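Periplasmic protein TorT (Vibrio parahaemolyticus, PDB 3O1I) probably binds a small ligand in the periplasm and may take part in trimethylamine N-oxide (Tor) signalling. Local coordinates at residues C9-H14 / R39-G44. Sequence-based numbering, arbitrary orientation.
Sequences CAIYPH and RVLEAG
The phenol ring of Tyr-12 meets the neighbouring strand at its hydroxyl end, where Val-40 CG1 lies obliquely 3.9 Å from Tyr-12 CZ and 3.6 Å from Tyr-12 OH. The two segments are the parallel strands of the first beta-alpha-beta unit in a Rossmann-like lobe of a periplasmic binding protein, with 39-44 on an edge strand of the sheet within this chain. With CG anti to the carbonyl carbon (chi1 -50°), the ring swings towards Val-40; Glu-42 CB also approaches it obliquely, Trp-20 and Met-27 of helix 18-32 meet it too, and the hydroxyl bonds to Asn-24. A long aromatic with a polar tip thus spans the greasy layer between sheet and helix. The imidazole of His-14, by contrast, turns from the second strand and meets Trp-20 edge-to-face, and Tyr-46 as well.

Ala-10 N donates to Arg-39 O at 3.0 Å, and Leu-41 N returns a straighter bond to Ala-10 O, also 3.0 Å (170°). The two bonds nearer the C-terminal ends are weak. Small Ala-10 fits beneath Met-27, and branched Val-40 packs on Ala-10 CB.

The opposite face meets helix 49-62. Here Ile-11 and Leu-41 lie side by side, Ile-11 CD1 reaching Leu-41 CB, while Leu-41 continues onto Leu-58. Cys-9 fastens the same face to the helix through its disulfide with Cys-59, and exposed Arg-39 sends its charged end outward.

Beyond the strands both segments turn, and Gly-44 readily adopts its positive phi (68°). Beside Pro-13, the methyl CB of Ala-43 rests 3.6 Å from Pro-13 O.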
loop_
_atom_site.group_PDB
_atom_site.type_symbol
_atom_site.label_atom_id
_atom_site.label_comp_id
_atom_site.label_asym_id
_atom_site.label_seq_id
_atom_site.Cartn_x
_atom_site.Cartn_y
_atom_site.Cartn_z
ATOM N N CYS D 9 6.156 -16.019 -30.570
ATOM C CA CYS D 9 5.843 -15.130 -29.455
ATOM C C CYS D 9 4.561 -15.551 -28.722
ATOM O O CYS D 9 3.453 -15.384 -29.247
ATOM C CB CYS D 9 5.690 -13.721 -30.031
ATOM S SG CYS D 9 6.054 -12.274 -28.985
ATOM N N ALA D 10 4.712 -16.088 -27.508
ATOM C CA ALA D 10 3.565 -16.532 -26.703
ATOM C C ALA D 10 3.015 -15.419 -25.804
ATOM O O ALA D 10 3.725 -14.858 -24.966
ATOM C CB ALA D 10 3.953 -17.749 -25.860
ATOM N N ILE D 11 1.733 -15.120 -25.985
ATOM C CA ILE D 11 1.062 -14.068 -25.233
ATOM C C ILE D 11 -0.009 -14.580 -24.273
ATOM O O ILE D 11 -1.159 -14.807 -24.667
ATOM C CB ILE D 11 0.423 -13.032 -26.212
ATOM C CG1 ILE D 11 1.513 -12.453 -27.113
ATOM C CG2 ILE D 11 -0.269 -11.909 -25.446
ATOM C CD1 ILE D 11 2.766 -12.038 -26.362
ATOM N N TYR D 12 0.371 -14.746 -23.008
ATOM C CA TYR D 12 -0.561 -15.214 -21.983
ATOM C C TYR D 12 -1.454 -14.081 -21.489
ATOM O O TYR D 12 -1.260 -12.919 -21.840
ATOM C CB TYR D 12 0.187 -15.732 -20.771
ATOM C CG TYR D 12 1.281 -16.729 -21.037
ATOM C CD1 TYR D 12 1.389 -17.390 -22.265
ATOM C CD2 TYR D 12 2.174 -17.074 -20.020
ATOM C CE1 TYR D 12 2.357 -18.382 -22.462
ATOM C CE2 TYR D 12 3.135 -18.052 -20.207
ATOM C CZ TYR D 12 3.216 -18.704 -21.426
ATOM O OH TYR D 12 4.141 -19.700 -21.564
ATOM N N PRO D 13 -2.469 -14.410 -20.681
ATOM C CA PRO D 13 -3.355 -13.366 -20.155
ATOM C C PRO D 13 -2.768 -12.921 -18.804
ATOM O O PRO D 13 -3.116 -11.871 -18.270
ATOM C CB PRO D 13 -4.687 -14.087 -20.023
ATOM C CG PRO D 13 -4.263 -15.468 -19.632
ATOM C CD PRO D 13 -3.074 -15.747 -20.528
ATOM N N HIS D 14 -1.866 -13.756 -18.283
ATOM C CA HIS D 14 -1.147 -13.539 -17.026
ATOM C C HIS D 14 -0.268 -14.752 -16.724
ATOM O O HIS D 14 -0.176 -15.674 -17.513
ATOM C CB HIS D 14 -2.110 -13.373 -15.855
ATOM C CG HIS D 14 -2.829 -14.632 -15.493
ATOM N ND1 HIS D 14 -4.130 -14.886 -15.879
ATOM C CD2 HIS D 14 -2.414 -15.728 -14.815
ATOM C CE1 HIS D 14 -4.486 -16.086 -15.454
ATOM N NE2 HIS D 14 -3.462 -16.616 -14.808
ATOM N N ARG D 39 9.592 -16.333 -27.033
ATOM C CA ARG D 39 9.643 -15.305 -26.009
ATOM C C ARG D 39 8.240 -15.219 -25.451
ATOM O O ARG D 39 7.257 -15.335 -26.185
ATOM C CB ARG D 39 10.062 -13.959 -26.605
ATOM C CG ARG D 39 10.451 -12.895 -25.572
ATOM C CD ARG D 39 11.326 -11.826 -26.225
ATOM N NE ARG D 39 11.819 -10.809 -25.300
ATOM C CZ ARG D 39 12.736 -9.898 -25.622
ATOM N NH1 ARG D 39 13.262 -9.881 -26.840
ATOM N NH2 ARG D 39 13.131 -9.001 -24.728
ATOM N N VAL D 40 8.156 -15.014 -24.145
ATOM C CA VAL D 40 6.873 -14.941 -23.468
ATOM C C VAL D 40 6.530 -13.580 -22.858
ATOM O O VAL D 40 7.312 -13.010 -22.094
ATOM C CB VAL D 40 6.813 -16.016 -22.372
ATOM C CG1 VAL D 40 6.482 -17.359 -22.992
ATOM C CG2 VAL D 40 8.164 -16.093 -21.652
ATOM N N LEU D 41 5.355 -13.068 -23.210
ATOM C CA LEU D 41 4.872 -11.789 -22.692
ATOM C C LEU D 41 3.513 -12.020 -22.043
ATOM O O LEU D 41 2.556 -12.417 -22.719
ATOM C CB LEU D 41 4.700 -10.756 -23.810
ATOM C CG LEU D 41 5.867 -10.434 -24.741
ATOM C CD1 LEU D 41 5.468 -9.208 -25.566
ATOM C CD2 LEU D 41 7.157 -10.178 -23.952
ATOM N N GLU D 42 3.423 -11.765 -20.741
ATOM C CA GLU D 42 2.171 -11.964 -20.029
ATOM C C GLU D 42 1.520 -10.625 -19.722
ATOM O O GLU D 42 2.157 -9.723 -19.176
ATOM C CB GLU D 42 2.426 -12.773 -18.750
ATOM C CG GLU D 42 3.241 -12.060 -17.693
ATOM C CD GLU D 42 2.371 -11.452 -16.612
ATOM O OE1 GLU D 42 2.923 -10.754 -15.736
ATOM O OE2 GLU D 42 1.136 -11.680 -16.631
ATOM N N ALA D 43 0.246 -10.508 -20.081
ATOM C CA ALA D 43 -0.525 -9.285 -19.891
ATOM C C ALA D 43 -0.711 -8.835 -18.444
ATOM O O ALA D 43 -1.340 -7.795 -18.185
ATOM C CB ALA D 43 -1.882 -9.441 -20.545
ATOM N N GLY D 44 -0.181 -9.615 -17.506
ATOM C CA GLY D 44 -0.308 -9.274 -16.102
ATOM C C GLY D 44 -1.714 -9.357 -15.524
ATOM O O GLY D 44 -1.894 -9.098 -14.338
#